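LPP20 lipofamily protein (PDB 4KZS) is a secreted Helicobacter pylori protein of unknown function, possibly related to the Tol-Pal system of the outer membrane. Local coordinates at residues Y19-G24 with R98-Q103; S43-V48 with L73-L78. All blocks are in the same frame, centred on the assembly; numbering follows the deposited sequence.

Interaction 1 (Y19-G24 with R98-Q103); sequences YLYGSG and RVRINQ
The guanidinium of Arg-100 lies flat on one face of the Tyr-19 ring. Their planes are only 2° apart, and CZ of Arg-100 sits 3.7 Å from the centroid of the Tyr-19 ring, a stacked cation-pi pair. Asn-102 ND2 lies over the opposite face of that ring. At the edge of the same guanidinium, close to its plane, NH1 of Arg-100 gives a hydrogen bond of 3.0 Å to OH of Tyr-21. The Tyr-21 ring also takes a CH-pi contact on one face from CB of Arg-100, 4.0 Å from the centroid. Arg-100 therefore runs between two tyrosines, using its aliphatic part on one and its flat head on both. Its chain is extended from CG to NE (chi2 177°), which carries the head as far as Tyr-19. Glu-84 on the neighbouring strand fixes the group further: it forms a salt bridge with NE of Arg-100 and a hydrogen bond with OH of Tyr-19. Bonds to the tyrosine and the glutamate should hold the guanidinium in its rotation.

Beneath these side chains the backbones are antiparallel. Leu-20 with Ile-101 and Gly-22 with Val-99 are hydrogen-bonded pairs. Leu-20 N to Ile-101 O is 2.9 Å, and Val-99 N to Gly-22 O is 2.8 Å. Tyr-19, Tyr-21, Arg-98 and Arg-100 share one face of the sheet. Leu-20, Val-99 and Ile-101 point to the other face, which packs on helix 29-53. At the end of the strand CG of Gln-103 meets CG of Leu-20 at 3.8 Å. Asn-102 is the N-cap of helix 103-121, with OD1 hydrogen-bonded to N of Leu-105. This is an edge pairing in a three-stranded antiparallel sheet, with a polar face of stacked arginine and tyrosine and an apolar face turned to a helix.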
loop_
_atom_site.group_PDB
_atom_site.type_symbol
_atom_site.label_atom_id
_atom_site.label_comp_id
_atom_site.label_asym_id
_atom_site.label_seq_id
_atom_site.Cartn_x
_atom_site.Cartn_y
_atom_site.Cartn_z
ATOM N N TYR A 19 -19.161 12.347 21.698
ATOM C CA TYR A 19 -18.276 13.361 21.203
ATOM C C TYR A 19 -16.963 13.072 21.846
ATOM O O TYR A 19 -16.892 12.994 23.054
ATOM C CB TYR A 19 -18.737 14.708 21.689
ATOM C CG TYR A 19 -19.357 15.579 20.642
ATOM C CD1 TYR A 19 -18.617 15.977 19.542
ATOM C CD2 TYR A 19 -20.679 16.046 20.769
ATOM C CE1 TYR A 19 -19.175 16.777 18.570
ATOM C CE2 TYR A 19 -21.255 16.880 19.827
ATOM C CZ TYR A 19 -20.493 17.229 18.719
ATOM O OH TYR A 19 -21.012 18.029 17.738
ATOM N N LEU A 20 -15.915 12.944 21.060
ATOM C CA LEU A 20 -14.591 12.667 21.608
ATOM C C LEU A 20 -13.734 13.916 21.567
ATOM O O LEU A 20 -13.827 14.689 20.602
ATOM C CB LEU A 20 -13.902 11.550 20.828
ATOM C CG LEU A 20 -14.649 10.220 20.921
ATOM C CD1 LEU A 20 -13.957 9.177 20.063
ATOM C CD2 LEU A 20 -14.725 9.776 22.385
ATOM N N TYR A 21 -12.900 14.110 22.596
ATOM C CA TYR A 21 -12.092 15.326 22.694
ATOM C C TYR A 21 -10.585 15.125 22.524
ATOM O O TYR A 21 -10.072 14.035 22.708
ATOM C CB TYR A 21 -12.394 15.976 24.032
ATOM C CG TYR A 21 -13.807 16.513 24.084
ATOM C CD1 TYR A 21 -14.872 15.694 24.365
ATOM C CD2 TYR A 21 -14.070 17.818 23.784
ATOM C CE1 TYR A 21 -16.164 16.178 24.362
ATOM C CE2 TYR A 21 -15.351 18.295 23.783
ATOM C CZ TYR A 21 -16.385 17.482 24.072
ATOM O OH TYR A 21 -17.657 18.022 24.091
ATOM N N GLY A 22 -9.869 16.191 22.212
ATOM C CA GLY A 22 -8.433 16.163 22.138
ATOM C C GLY A 22 -7.960 17.592 22.342
ATOM O O GLY A 22 -8.726 18.541 22.048
ATOM N N SER A 23 -6.721 17.774 22.815
ATOM C CA SER A 23 -6.250 19.117 23.179
ATOM C C SER A 23 -4.728 19.147 23.239
ATOM O O SER A 23 -4.089 18.122 23.507
ATOM C CB SER A 23 -6.771 19.494 24.548
ATOM O OG SER A 23 -6.390 18.463 25.422
ATOM N N GLY A 24 -4.149 20.319 23.017
ATOM C CA GLY A 24 -2.732 20.363 22.834
ATOM C C GLY A 24 -2.324 21.793 23.022
ATOM O O GLY A 24 -3.162 22.688 22.909
ATOM N N ARG A 98 -8.374 23.062 21.581
ATOM C CA ARG A 98 -9.041 21.822 21.895
ATOM C C ARG A 98 -10.076 21.534 20.793
ATOM O O ARG A 98 -10.692 22.449 20.284
ATOM C CB ARG A 98 -9.655 21.975 23.258
ATOM C CG ARG A 98 -10.500 20.815 23.728
ATOM C CD ARG A 98 -11.625 21.526 24.466
ATOM N NE ARG A 98 -11.857 20.846 25.701
ATOM C CZ ARG A 98 -12.874 21.075 26.494
ATOM N NH1 ARG A 98 -13.748 22.036 26.235
ATOM N NH2 ARG A 98 -12.965 20.352 27.577
ATOM N N VAL A 99 -10.223 20.268 20.425
ATOM C CA VAL A 99 -10.984 19.865 19.271
ATOM C C VAL A 99 -11.793 18.697 19.687
ATOM O O VAL A 99 -11.506 18.069 20.678
ATOM C CB VAL A 99 -10.116 19.375 18.108
ATOM C CG1 VAL A 99 -9.248 20.481 17.595
ATOM C CG2 VAL A 99 -9.195 18.291 18.576
ATOM N N ARG A 100 -12.873 18.458 18.959
ATOM C CA ARG A 100 -13.716 17.313 19.199
ATOM C C ARG A 100 -14.360 16.864 17.918
ATOM O O ARG A 100 -14.337 17.582 16.877
ATOM C CB ARG A 100 -14.785 17.678 20.188
ATOM C CG ARG A 100 -15.733 18.734 19.671
ATOM C CD ARG A 100 -16.805 18.969 20.704
ATOM N NE ARG A 100 -17.907 19.760 20.155
ATOM C CZ ARG A 100 -19.091 19.896 20.767
ATOM N NH1 ARG A 100 -19.326 19.335 21.946
ATOM N NH2 ARG A 100 -20.035 20.609 20.219
ATOM N N ILE A 101 -14.954 15.680 17.970
ATOM C CA ILE A 101 -15.667 15.172 16.801
ATOM C C ILE A 101 -16.714 14.266 17.270
ATOM O O ILE A 101 -16.502 13.529 18.230
ATOM C CB ILE A 101 -14.765 14.369 15.870
ATOM C CG1 ILE A 101 -15.511 14.037 14.587
ATOM C CG2 ILE A 101 -14.206 13.099 16.555
ATOM C CD1 ILE A 101 -14.587 13.708 13.409
ATOM N N ASN A 102 -17.850 14.348 16.590
ATOM C CA ASN A 102 -19.002 13.500 16.809
ATOM C C ASN A 102 -18.664 12.034 16.547
ATOM O O ASN A 102 -18.152 11.685 15.512
ATOM C CB ASN A 102 -20.074 13.949 15.845
ATOM C CG ASN A 102 -21.346 13.187 16.034
ATOM O OD1 ASN A 102 -21.496 12.077 15.527
ATOM N ND2 ASN A 102 -22.278 13.775 16.762
ATOM N N GLN A 103 -18.926 11.166 17.484
ATOM C CA GLN A 103 -18.628 9.768 17.257
ATOM C C GLN A 103 -19.264 9.233 16.014
ATOM O O GLN A 103 -18.604 8.507 15.247
ATOM C CB GLN A 103 -19.011 8.919 18.447
ATOM C CG GLN A 103 -17.901 8.926 19.467
ATOM C CD GLN A 103 -18.130 7.948 20.587
ATOM O OE1 GLN A 103 -18.886 8.230 21.533
ATOM N NE2 GLN A 103 -17.477 6.784 20.494
#

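Interaction 2 (S43-V48 with L73-L78); sequences SISVVV and LKTDDL
OG of Ser-45 is the polar atom on which this contact turns. The backbone N of Thr-75 donates to it at 2.9 Å, with an N-H...O angle of 156°. OG1 of Thr-75 also comes close, 3.1 Å from OG of Ser-45. A third neighbour lies within the helix, where OG of Ser-45 has a weak hydrogen bond with the carbonyl O of Val-41, one turn earlier. The serine torsion explains this double role. OG is anti to the carbonyl carbon and beside the backbone N (chi1 -70°), so it can look back along the helix while still facing the loop.

Lys-74 and Thr-75 lie around that hydroxyl. CA of Lys-74 is 3.6 Å from OG of Ser-45, and CG of Lys-74 is 3.8 Å from the same oxygen. The first bond of the lysine side chain points away from the helix, so only the base of this chain takes part. The side chain of Thr-75 starts toward the helix, and OG1 is the branch that meets the serine.

Beside the polar pair is a small apolar one. CG1 of Val-48 touches CD1 of Leu-73 at 3.9 Å, and the two side chains cross at about a right angle. Ile-153 of helix 135-157 touches both residues. Asn-49 adds a second polar tie from the helix, since its OD1 accepts from N of Leu-73.

The segments join helix 29-53 to the loop that precedes strand 84-91. The buried surface is modest, 206 Å². A serine hydroxyl of the helix satisfies the amide of a loop residue, Thr-75. The chemistry implies that the loop is held on the helix at a few points, by side-chain oxygens gripping backbone N-H groups and by one apolar touch, without a continuous run of backbone bonds.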
loop_
_atom_site.group_PDB
_atom_site.type_symbol
_atom_site.label_atom_id
_atom_site.label_comp_id
_atom_site.label_asym_id
_atom_site.label_seq_id
_atom_site.Cartn_x
_atom_site.Cartn_y
_atom_site.Cartn_z
ATOM N N SER A 43 -6.751 9.642 21.099
ATOM C CA SER A 43 -7.791 9.407 22.067
ATOM C C SER A 43 -8.884 8.516 21.475
ATOM O O SER A 43 -9.452 7.671 22.184
ATOM C CB SER A 43 -8.342 10.748 22.548
ATOM O OG SER A 43 -9.670 10.595 23.035
ATOM N N ILE A 44 -9.195 8.716 20.184
ATOM C CA ILE A 44 -10.157 7.857 19.509
ATOM C C ILE A 44 -9.585 6.441 19.328
ATOM O O ILE A 44 -10.321 5.464 19.519
ATOM C CB ILE A 44 -10.546 8.385 18.146
ATOM C CG1 ILE A 44 -11.108 9.817 18.217
ATOM C CG2 ILE A 44 -11.602 7.487 17.537
ATOM C CD1 ILE A 44 -11.169 10.436 16.837
ATOM N N SER A 45 -8.296 6.297 18.966
ATOM C CA SER A 45 -7.741 4.941 18.831
ATOM C C SER A 45 -8.166 4.117 20.050
ATOM O O SER A 45 -8.865 3.103 19.898
ATOM C CB SER A 45 -6.238 4.958 18.698
ATOM O OG SER A 45 -5.820 5.491 17.456
ATOM N N VAL A 46 -7.808 4.598 21.254
ATOM C CA VAL A 46 -8.218 3.986 22.548
ATOM C C VAL A 46 -9.677 3.549 22.619
ATOM O O VAL A 46 -9.954 2.363 22.695
ATOM C CB VAL A 46 -7.911 4.918 23.757
ATOM C CG1 VAL A 46 -8.648 4.472 25.018
ATOM C CG2 VAL A 46 -6.408 5.040 23.990
ATOM N N VAL A 47 -10.605 4.497 22.595
ATOM C CA VAL A 47 -12.044 4.160 22.578
ATOM C C VAL A 47 -12.376 3.082 21.545
ATOM O O VAL A 47 -13.253 2.265 21.753
ATOM C CB VAL A 47 -12.928 5.440 22.341
ATOM C CG1 VAL A 47 -14.209 5.159 21.579
ATOM C CG2 VAL A 47 -13.282 6.104 23.652
ATOM N N VAL A 48 -11.677 3.094 20.426
ATOM C CA VAL A 48 -11.975 2.172 19.346
ATOM C C VAL A 48 -11.386 0.793 19.635
ATOM O O VAL A 48 -12.106 -0.216 19.584
ATOM C CB VAL A 48 -11.478 2.748 18.012
ATOM C CG1 VAL A 48 -11.414 1.707 16.946
ATOM C CG2 VAL A 48 -12.415 3.830 17.566
ATOM N N LEU A 73 -4.990 -1.474 16.532
ATOM C CA LEU A 73 -4.941 -0.551 15.403
ATOM C C LEU A 73 -4.854 0.871 15.909
ATOM O O LEU A 73 -5.561 1.247 16.832
ATOM C CB LEU A 73 -6.162 -0.735 14.493
ATOM C CG LEU A 73 -7.545 -0.774 15.160
ATOM C CD1 LEU A 73 -8.032 0.641 15.401
ATOM C CD2 LEU A 73 -8.543 -1.556 14.322
ATOM N N LYS A 74 -3.960 1.654 15.326
ATOM C CA LYS A 74 -3.769 3.009 15.787
ATOM C C LYS A 74 -4.105 3.911 14.616
ATOM O O LYS A 74 -3.449 3.837 13.590
ATOM C CB LYS A 74 -2.331 3.225 16.249
ATOM C CG LYS A 74 -2.210 4.349 17.261
ATOM C CD LYS A 74 -0.953 4.199 18.106
ATOM C CE LYS A 74 0.313 4.606 17.363
ATOM N NZ LYS A 74 0.422 6.081 17.183
ATOM N N THR A 75 -5.145 4.728 14.759
ATOM C CA THR A 75 -5.653 5.495 13.635
ATOM C C THR A 75 -4.720 6.684 13.440
ATOM O O THR A 75 -3.859 6.917 14.264
ATOM C CB THR A 75 -7.146 5.898 13.786
ATOM O OG1 THR A 75 -7.316 6.677 14.955
ATOM C CG2 THR A 75 -8.077 4.709 13.944
ATOM N N ASP A 76 -4.820 7.376 12.314
ATOM C CA ASP A 76 -4.142 8.657 12.143
ATOM C C ASP A 76 -4.997 9.613 11.279
ATOM O O ASP A 76 -6.083 9.224 10.848
ATOM C CB ASP A 76 -2.774 8.423 11.548
ATOM C CG ASP A 76 -2.826 7.534 10.346
ATOM O OD1 ASP A 76 -3.639 7.837 9.447
ATOM O OD2 ASP A 76 -2.060 6.544 10.297
ATOM N N ASP A 77 -4.527 10.842 11.029
ATOM C CA ASP A 77 -5.351 11.897 10.361
ATOM C C ASP A 77 -6.018 11.441 9.086
ATOM O O ASP A 77 -7.125 11.847 8.773
ATOM C CB ASP A 77 -4.516 13.097 9.954
ATOM C CG ASP A 77 -3.616 13.580 11.043
ATOM O OD1 ASP A 77 -3.582 12.977 12.139
ATOM O OD2 ASP A 77 -2.928 14.593 10.799
ATOM N N LEU A 78 -5.299 10.643 8.308
ATOM C CA LEU A 78 -5.858 10.002 7.143
ATOM C C LEU A 78 -7.313 9.635 7.395
ATOM O O LEU A 78 -8.143 9.722 6.470
ATOM C CB LEU A 78 -5.088 8.699 6.849
ATOM C CG LEU A 78 -3.838 8.776 5.984
ATOM C CD1 LEU A 78 -2.901 9.909 6.418
ATOM C CD2 LEU A 78 -3.151 7.413 5.958
#

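How the interactions relate
The contacts lie in adjoining layers: interaction 1 within the sheet, interaction 2 where a loop meets helix 29-53, which packs on it. Ile-44, in segment 43-48 but turned to the sheet and not to the loop, links the two: its CG1 is 3.5 Å from CD1 of Leu-20, and its CD1 is 4.0 Å from CG2 of Ile-101. The centres of interactions 1 and 2 are about 12 Å apart. Interaction 1 is partly buried, with charged and aromatic groups on one face of the sheet and a regular set of backbone bonds. Interaction 2 is smaller but mostly buried, and rests on a serine hydroxyl and a valine-leucine touch.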